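Local coordinates for tryptophan halogenase (Shewanella frigidimarina, PDB 2PYX), which probably acts as a flavin-dependent monooxygenase of the tryptophan halogenase family, binding FAD through a Rossmann-type domain, at residues A[245-257]-A[422-434]. Sequence-based numbering, arbitrary orientation. Where two conformers were deposited one is given.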
ATOM      1  N   LEU A 245      17.404  -8.317   4.030  1.00 10.27           N
ATOM      2  CA  LEU A 245      18.049  -7.014   4.219  1.00  9.11           C
ATOM      3  C   LEU A 245      17.246  -6.151   5.228  1.00  9.95           C
ATOM      4  O   LEU A 245      16.261  -5.472   4.904  1.00  9.22           O
ATOM      5  CB  LEU A 245      18.211  -6.262   2.889  1.00 10.49           C
ATOM      6  CG  LEU A 245      18.901  -7.053   1.782  1.00 12.24           C
ATOM      7  CD1 LEU A 245      19.023  -6.177   0.589  1.00 12.62           C
ATOM      8  CD2 LEU A 245      20.225  -7.611   2.231  1.00 15.73           C
ATOM      9  N   SER A 246      17.673  -6.209   6.485  1.00  9.71           N
ATOM     10  CA  SER A 246      17.001  -5.473   7.525  1.00  8.01           C
ATOM     11  C   SER A 246      17.083  -3.984   7.298  1.00  7.64           C
ATOM     12  O   SER A 246      18.173  -3.455   6.997  1.00  8.02           O
ATOM     13  CB  SER A 246      17.666  -5.746   8.879  1.00  9.46           C
ATOM     14  OG  SER A 246      17.047  -4.976   9.902  1.00 10.71           O
ATOM     15  N   GLN A 247      15.952  -3.307   7.519  1.00  7.95           N
ATOM     16  CA  GLN A 247      15.883  -1.877   7.409  1.00  8.81           C
ATOM     17  C   GLN A 247      15.568  -1.203   8.742  1.00  8.12           C
ATOM     18  O   GLN A 247      15.210  -0.026   8.820  1.00  7.94           O
ATOM     19  CB  GLN A 247      14.872  -1.472   6.350  1.00  8.98           C
ATOM     20  CG  GLN A 247      15.202  -2.075   4.955  1.00 10.02           C
ATOM     21  CD  GLN A 247      16.506  -1.633   4.392  1.00 11.98           C
ATOM     22  OE1 GLN A 247      16.836  -0.453   4.453  1.00 15.65           O
ATOM     23  NE2 GLN A 247      17.286  -2.582   3.827  1.00  9.80           N
ATOM     24  N   LYS A 248      15.746  -1.961   9.817  1.00  7.67           N
ATOM     25  CA  LYS A 248      15.424  -1.411  11.139  1.00  6.76           C
ATOM     26  C   LYS A 248      16.356  -0.264  11.511  1.00  7.48           C
ATOM     27  O   LYS A 248      15.950   0.604  12.287  1.00  7.72           O
ATOM     28  CB  LYS A 248      15.451  -2.497  12.234  1.00  8.58           C
ATOM     29  CG  LYS A 248      14.610  -2.134  13.433  1.00  6.86           C
ATOM     30  CD  LYS A 248      14.884  -2.970  14.617  1.00  9.97           C
ATOM     31  CE  LYS A 248      14.526  -4.412  14.456  1.00 10.15           C
ATOM     32  NZ  LYS A 248      14.594  -5.177  15.790  1.00  9.99           N
ATOM     33  N   SER A 249      17.582  -0.248  10.988  1.00  7.66           N
ATOM     34  CA  SER A 249      18.521   0.832  11.328  1.00  7.15           C
ATOM     35  C   SER A 249      18.131   2.175  10.684  1.00  7.15           C
ATOM     36  O   SER A 249      18.653   3.240  11.034  1.00  7.63           O
ATOM     37  CB  SER A 249      19.966   0.458  10.984  1.00  9.69           C
ATOM     38  OG  SER A 249      20.156   0.476   9.610  1.00 11.06           O
ATOM     39  N   VAL A 250      17.188   2.100   9.738  1.00  7.21           N
ATOM     40  CA  VAL A 250      16.594   3.266   9.117  1.00  7.39           C
ATOM     41  C   VAL A 250      15.272   3.659   9.783  1.00  6.84           C
ATOM     42  O   VAL A 250      15.063   4.810  10.120  1.00  6.94           O
ATOM     43  CB  VAL A 250      16.348   3.016   7.596  1.00  9.10           C
ATOM     44  CG1 VAL A 250      15.660   4.206   6.910  1.00  7.59           C
ATOM     45  CG2 VAL A 250      17.640   2.718   6.900  1.00  9.98           C
ATOM     46  N   LEU A 251      14.347   2.711   9.926  1.00  7.76           N
ATOM     47  CA  LEU A 251      12.986   3.030  10.379  1.00  8.94           C
ATOM     48  C   LEU A 251      12.757   2.847  11.876  1.00  9.16           C
ATOM     49  O   LEU A 251      11.811   3.415  12.389  1.00  9.31           O
ATOM     50  CB  LEU A 251      11.976   2.177   9.635  1.00  9.90           C
ATOM     51  CG  LEU A 251      11.933   2.393   8.124  1.00  9.64           C
ATOM     52  CD1 LEU A 251      10.942   1.442   7.484  1.00 16.11           C
ATOM     53  CD2 LEU A 251      11.630   3.820   7.758  1.00 13.84           C
ATOM     54  N   PHE A 252      13.580   2.029  12.530  1.00  7.29           N
ATOM     55  CA  PHE A 252      13.544   1.766  13.987  1.00  7.74           C
ATOM     56  C   PHE A 252      12.381   0.891  14.431  1.00  8.61           C
ATOM     57  O   PHE A 252      12.575   0.032  15.296  1.00  8.26           O
ATOM     58  CB  PHE A 252      13.528   3.034  14.841  1.00  7.97           C
ATOM     59  CG  PHE A 252      14.601   4.034  14.565  1.00  6.75           C
ATOM     60  CD1 PHE A 252      15.798   3.701  13.927  1.00  8.97           C
ATOM     61  CD2 PHE A 252      14.430   5.339  15.002  1.00  7.55           C
ATOM     62  CE1 PHE A 252      16.753   4.694  13.705  1.00  9.01           C
ATOM     63  CE2 PHE A 252      15.374   6.276  14.794  1.00  8.98           C
ATOM     64  CZ  PHE A 252      16.530   5.971  14.162  1.00  7.42           C
ATOM     65  N   ASN A 253      11.198   1.135  13.889  1.00  8.10           N
ATOM     66  CA  ASN A 253       9.981   0.472  14.381  1.00  7.88           C
ATOM     67  C   ASN A 253      10.038  -1.005  14.138  1.00  8.27           C
ATOM     68  O   ASN A 253      10.212  -1.450  13.007  1.00 11.49           O
ATOM     69  CB  ASN A 253       8.758   1.092  13.743  1.00  8.03           C
ATOM     70  CG  ASN A 253       8.720   2.548  13.968  1.00  7.41           C
ATOM     71  OD1 ASN A 253       8.836   3.012  15.134  1.00  8.83           O
ATOM     72  ND2 ASN A 253       8.498   3.294  12.922  1.00  9.33           N
ATOM     73  N   ASP A 254       9.747  -1.768  15.180  1.00  7.17           N
ATOM     74  CA  ASP A 254       9.770  -3.226  15.115  1.00  7.83           C
ATOM     75  C   ASP A 254       8.650  -3.843  15.963  1.00  9.70           C
ATOM     76  O   ASP A 254       8.696  -5.032  16.267  1.00  8.59           O
ATOM     77  CB  ASP A 254      11.141  -3.781  15.533  1.00  8.75           C
ATOM     78  CG  ASP A 254      11.554  -3.407  16.962  1.00  9.47           C
ATOM     79  OD1 ASP A 254      10.768  -2.737  17.673  1.00  9.66           O
ATOM     80  OD2 ASP A 254      12.680  -3.806  17.345  1.00  9.80           O
ATOM     81  N   ARG A 255       7.649  -3.034  16.281  1.00  8.85           N
ATOM     82  CA  ARG A 255       6.467  -3.490  17.040  1.00  8.55           C
ATOM     83  C   ARG A 255       5.220  -2.864  16.482  1.00  8.96           C
ATOM     84  O   ARG A 255       5.260  -1.755  15.973  1.00  7.81           O
ATOM     85  CB  ARG A 255       6.580  -3.085  18.499  1.00  9.01           C
ATOM     86  CG  ARG A 255       7.735  -3.684  19.243  1.00 10.07           C
ATOM     87  CD  ARG A 255       7.558  -5.129  19.536  1.00 10.59           C
ATOM     88  NE  ARG A 255       8.610  -5.670  20.393  1.00 10.66           N
ATOM     89  CZ  ARG A 255       9.766  -6.169  19.974  1.00 10.46           C
ATOM     90  NH1 ARG A 255      10.084  -6.185  18.691  1.00 12.32           N
ATOM     91  NH2 ARG A 255      10.637  -6.688  20.850  1.00 12.66           N
ATOM     92  N   ALA A 256       4.093  -3.551  16.678  1.00 11.22           N
ATOM     93  CA  ALA A 256       2.791  -2.945  16.451  1.00 12.74           C
ATOM     94  C   ALA A 256       1.844  -3.508  17.484  1.00 15.25           C
ATOM     95  O   ALA A 256       1.870  -4.699  17.808  1.00 17.16           O
ATOM     96  CB  ALA A 256       2.292  -3.229  15.060  1.00 12.96           C
ATOM     97  N   LEU A 257       1.028  -2.620  17.993  1.00 12.82           N
ATOM     98  CA  LEU A 257       0.001  -3.009  18.935  1.00 11.97           C
ATOM     99  C   LEU A 257      -1.329  -2.564  18.326  1.00 10.81           C
ATOM    100  O   LEU A 257      -1.608  -1.358  18.238  1.00 12.67           O
ATOM    101  CB  LEU A 257       0.273  -2.353  20.270  1.00 15.51           C
ATOM    102  CG  LEU A 257      -0.697  -2.755  21.368  1.00 19.95           C
ATOM    103  CD1 LEU A 257      -0.523  -4.245  21.757  1.00 20.72           C
ATOM    104  CD2 LEU A 257      -0.505  -1.819  22.569  1.00 23.33           C
ATOM    105  N   TYR A 422      13.497   9.404  20.259  1.00  8.76           N
ATOM    106  CA  TYR A 422      13.065   8.700  19.031  1.00  7.56           C
ATOM    107  C   TYR A 422      13.104   9.631  17.816  1.00  8.33           C
ATOM    108  O   TYR A 422      13.673   9.296  16.757  1.00  8.53           O
ATOM    109  CB  TYR A 422      11.658   8.151  19.208  1.00  9.53           C
ATOM    110  CG  TYR A 422      11.053   7.486  17.994  1.00  7.70           C
ATOM    111  CD1 TYR A 422      11.276   6.146  17.726  1.00  8.80           C
ATOM    112  CD2 TYR A 422      10.192   8.189  17.165  1.00  7.76           C
ATOM    113  CE1 TYR A 422      10.658   5.497  16.678  1.00  7.67           C
ATOM    114  CE2 TYR A 422       9.594   7.588  16.103  1.00  8.66           C
ATOM    115  CZ  TYR A 422       9.823   6.237  15.850  1.00  8.28           C
ATOM    116  OH  TYR A 422       9.235   5.583  14.806  1.00  8.46           O
ATOM    117  N   TRP A 423      12.541  10.825  17.971  1.00  8.77           N
ATOM    118  CA  TRP A 423      12.437  11.752  16.848  1.00  8.78           C
ATOM    119  C   TRP A 423      13.795  12.363  16.534  1.00  7.39           C
ATOM    120  O   TRP A 423      14.165  12.565  15.373  1.00  9.26           O
ATOM    121  CB  TRP A 423      11.312  12.789  17.092  1.00  8.93           C
ATOM    122  CG  TRP A 423      10.000  12.120  17.063  1.00  7.86           C
ATOM    123  CD1 TRP A 423       9.287  11.611  18.110  1.00  8.81           C
ATOM    124  CD2 TRP A 423       9.224  11.789  15.883  1.00  6.61           C
ATOM    125  NE1 TRP A 423       8.135  11.020  17.676  1.00  9.21           N
ATOM    126  CE2 TRP A 423       8.077  11.103  16.304  1.00 10.05           C
ATOM    127  CE3 TRP A 423       9.390  12.039  14.506  1.00  7.52           C
ATOM    128  CZ2 TRP A 423       7.120  10.627  15.409  1.00  9.07           C
ATOM    129  CZ3 TRP A 423       8.410  11.590  13.634  1.00  6.89           C
ATOM    130  CH2 TRP A 423       7.285  10.916  14.085  1.00  8.86           C
ATOM    131  N   ARG A 424      14.589  12.688  17.578  1.00  8.53           N
ATOM    132  CA  ARG A 424      15.905  13.204  17.362  1.00  8.07           C
ATOM    133  C   ARG A 424      16.774  12.178  16.657  1.00  7.93           C
ATOM    134  O   ARG A 424      17.541  12.517  15.770  1.00  9.54           O
ATOM    135  CB  ARG A 424      16.562  13.661  18.694  1.00 10.52           C
ATOM    136  CG  ARG A 424      15.746  14.743  19.440  1.00 12.36           C
ATOM    137  CD  ARG A 424      16.454  15.310  20.711  1.00 12.89           C
ATOM    138  NE  ARG A 424      16.716  14.283  21.742  1.00 14.82           N
ATOM    139  CZ  ARG A 424      15.953  14.047  22.806  1.00 13.46           C
ATOM    140  NH1 ARG A 424      14.844  14.732  23.057  1.00 16.68           N
ATOM    141  NH2 ARG A 424      16.320  13.108  23.657  1.00 15.89           N
ATOM    142  N   ASP A 425      16.696  10.923  17.085  1.00  7.98           N
ATOM    143  CA  ASP A 425      17.489   9.824  16.481  1.00  8.23           C
ATOM    144  C   ASP A 425      17.165   9.658  14.987  1.00  7.51           C
ATOM    145  O   ASP A 425      18.072   9.415  14.203  1.00  8.15           O
ATOM    146  CB  ASP A 425      17.155   8.503  17.169  1.00  7.38           C
ATOM    147  CG  ASP A 425      17.844   8.311  18.484  1.00  9.70           C
ATOM    148  OD1 ASP A 425      18.896   8.977  18.735  1.00  9.78           O
ATOM    149  OD2 ASP A 425      17.388   7.391  19.215  1.00  8.00           O
ATOM    150  N   HIS A 426      15.907   9.902  14.613  1.00  8.76           N
ATOM    151  CA  HIS A 426      15.490   9.748  13.193  1.00  7.62           C
ATOM    152  C   HIS A 426      16.187  10.736  12.263  1.00  8.62           C
ATOM    153  O   HIS A 426      16.190  10.494  11.046  1.00  9.92           O
ATOM    154  CB  HIS A 426      13.980   9.905  13.070  1.00  7.14           C
ATOM    155  CG  HIS A 426      13.227   8.603  13.004  1.00  7.66           C
ATOM    156  ND1 HIS A 426      13.431   7.690  12.001  1.00  7.12           N
ATOM    157  CD2 HIS A 426      12.278   8.065  13.811  1.00  7.49           C
ATOM    158  CE1 HIS A 426      12.634   6.646  12.193  1.00  8.30           C
ATOM    159  NE2 HIS A 426      11.912   6.853  13.287  1.00  8.63           N
ATOM    160  N   ARG A 427      16.738  11.841  12.801  1.00  8.22           N
ATOM    161  CA  ARG A 427      17.453  12.826  11.999  1.00  7.59           C
ATOM    162  C   ARG A 427      18.942  12.633  11.941  1.00 10.55           C
ATOM    163  O   ARG A 427      19.649  13.421  11.308  1.00 12.57           O
ATOM    164  CB  ARG A 427      17.110  14.238  12.463  1.00  9.27           C
ATOM    165  CG  ARG A 427      15.621  14.528  12.396  1.00  9.39           C
ATOM    166  CD  ARG A 427      15.241  15.973  12.536  1.00 12.67           C
ATOM    167  NE  ARG A 427      15.498  16.534  13.862  1.00 13.78           N
ATOM    168  CZ  ARG A 427      14.623  16.532  14.867  1.00 10.09           C
ATOM    169  NH1 ARG A 427      13.460  15.953  14.774  1.00  8.93           N
ATOM    170  NH2 ARG A 427      14.953  17.104  16.024  1.00 14.18           N
ATOM    171  N   GLU A 428      19.443  11.598  12.604  1.00  9.78           N
ATOM    172  CA  GLU A 428      20.863  11.344  12.611  1.00 10.86           C
ATOM    173  C   GLU A 428      21.293  10.608  11.349  1.00 10.16           C
ATOM    174  O   GLU A 428      20.627   9.673  10.896  1.00  9.96           O
ATOM    175  CB  GLU A 428      21.233  10.559  13.857  1.00 13.83           C
ATOM    176  CG  GLU A 428      20.815  11.252  15.160  1.00 18.41           C
ATOM    177  CD  GLU A 428      21.909  11.859  15.964  1.00 24.10           C
ATOM    178  OE1 GLU A 428      23.046  11.945  15.470  1.00 33.61           O
ATOM    179  OE2 GLU A 428      21.604  12.297  17.102  1.00 24.58           O
ATOM    180  N   SER A 429      22.457  10.987  10.811  1.00 12.38           N
ATOM    181  CA  SER A 429      22.870  10.532   9.486  0.50 12.39           C
ATOM    182  C   SER A 429      23.024   9.025   9.356  1.00 11.13           C
ATOM    183  O   SER A 429      22.799   8.468   8.251  1.00 13.03           O
ATOM    184  CB  SER A 429      24.171  11.214   9.038  0.50 12.68           C
ATOM    185  OG  SER A 429      25.227  10.925   9.931  0.50 15.94           O
ATOM    186  N   ASN A 430      23.378   8.330  10.442  1.00 11.12           N
ATOM    187  CA  ASN A 430      23.584   6.889  10.306  1.00 12.83           C
ATOM    188  C   ASN A 430      22.301   6.126  10.094  1.00 11.77           C
ATOM    189  O   ASN A 430      22.353   4.932   9.807  1.00 15.22           O
ATOM    190  CB  ASN A 430      24.392   6.266  11.486  1.00 15.73           C
ATOM    191  CG  ASN A 430      23.554   6.008  12.799  1.00 19.97           C
ATOM    192  OD1 ASN A 430      22.682   6.805  13.174  1.00 13.75           O
ATOM    193  ND2 ASN A 430      23.903   4.913  13.543  1.00 19.34           N
ATOM    194  N   SER A 431      21.161   6.803  10.242  1.00  9.99           N
ATOM    195  CA  SER A 431      19.853   6.213  10.038  1.00  8.46           C
ATOM    196  C   SER A 431      19.216   6.643   8.728  1.00  8.47           C
ATOM    197  O   SER A 431      18.109   6.215   8.445  1.00  8.09           O
ATOM    198  CB  SER A 431      18.910   6.577  11.207  1.00  7.91           C
ATOM    199  OG  SER A 431      18.401   7.903  11.120  1.00  8.92           O
ATOM    200  N   ILE A 432      19.907   7.485   7.951  1.00  9.25           N
ATOM    201  CA  ILE A 432      19.369   8.057   6.712  1.00  8.51           C
ATOM    202  C   ILE A 432      20.091   7.448   5.516  1.00  7.96           C
ATOM    203  O   ILE A 432      21.300   7.611   5.405  1.00 10.49           O
ATOM    204  CB  ILE A 432      19.560   9.558   6.664  1.00  8.40           C
ATOM    205  CG1 ILE A 432      18.918  10.230   7.888  1.00  8.41           C
ATOM    206  CG2 ILE A 432      18.916  10.066   5.354  1.00 10.21           C
ATOM    207  CD1 ILE A 432      19.208  11.683   8.060  1.00 11.94           C
ATOM    208  N   PRO A 433      19.359   6.727   4.651  1.00  8.25           N
ATOM    209  CA  PRO A 433      20.034   6.170   3.465  1.00 10.11           C
ATOM    210  C   PRO A 433      20.790   7.209   2.645  1.00  9.49           C
ATOM    211  O   PRO A 433      20.323   8.320   2.523  1.00  9.31           O
ATOM    212  CB  PRO A 433      18.905   5.512   2.701  1.00 11.66           C
ATOM    213  CG  PRO A 433      17.867   5.190   3.744  1.00 10.92           C
ATOM    214  CD  PRO A 433      17.954   6.314   4.712  1.00  9.94           C
ATOM    215  N   ASP A 434      21.931   6.829   2.083  1.00 11.79           N
ATOM    216  CA  ASP A 434      22.689   7.773   1.303  1.00  9.81           C
ATOM    217  C   ASP A 434      21.853   8.342   0.166  1.00  9.57           C
ATOM    218  O   ASP A 434      21.996   9.517  -0.163  1.00 10.94           O
ATOM    219  CB  ASP A 434      23.905   7.085   0.673  1.00 13.36           C
ATOM    220  CG  ASP A 434      24.933   6.668   1.666  1.00 17.97           C
ATOM    221  OD1 ASP A 434      24.957   7.172   2.809  1.00 23.29           O
ATOM    222  OD2 ASP A 434      25.783   5.837   1.235  1.00 24.99           O
TER
HETATM  223  O   HOH W   1      20.922   3.940  12.437  1.00  8.97           O
HETATM  224  O   HOH W   2      21.364   2.661   8.581  1.00 24.16           O
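Phe252 turns its ring toward His426 by setting CG anti to its own carbonyl carbon (chi1 -53°), while Tyr422, with CG anti to the backbone N (chi1 176°), extends its phenol across the side chain of Asn253 at about a right angle, bringing the hydroxyl to the amide. The motif is a face-to-face aromatic stack, joining the short helix 248-251, which links strands 244-246 and 255-262, to the end of helix 421-425 and the loop after it in this tryptophan halogenase fold. The rings of Phe252 and His426 lie with centroids 4.1 Å apart and planes at 28°; the stack is offset, with Phe252 CD2 3.4 Å from His426 NE2. Phe252, the first residue to leave the helix, has positive phi, and its CB points toward 422-434. Asp425 CB and Ser431 CB approach the phenyl ring obliquely, and Tyr422 O lies at its edge. Leu251 O meets the imidazole edge, 3.3 Å from His426 CE1. On the helix side, the CG1 methyl of Val250 packs against CD of the Pro433 ring at 3.8 Å, and Val250 CA makes a C-H...O contact with Ser431 O. Two waters bridge Ser249 to Asn430 O, one from the backbone oxygen, weakly at its Asn430 end, the other from the hydroxyl. Lys409 of helix 383-413 ties both sides together, hydrogen-bonding Val250 O and Ser431 OG; it is also the outside polar partner of His426. Glu358 holds Asn253 ND2, which helps fix the amide's rotation, and Tyr422 OH donates over 2.6 Å to an in-plane lone pair of Asn253 OD1.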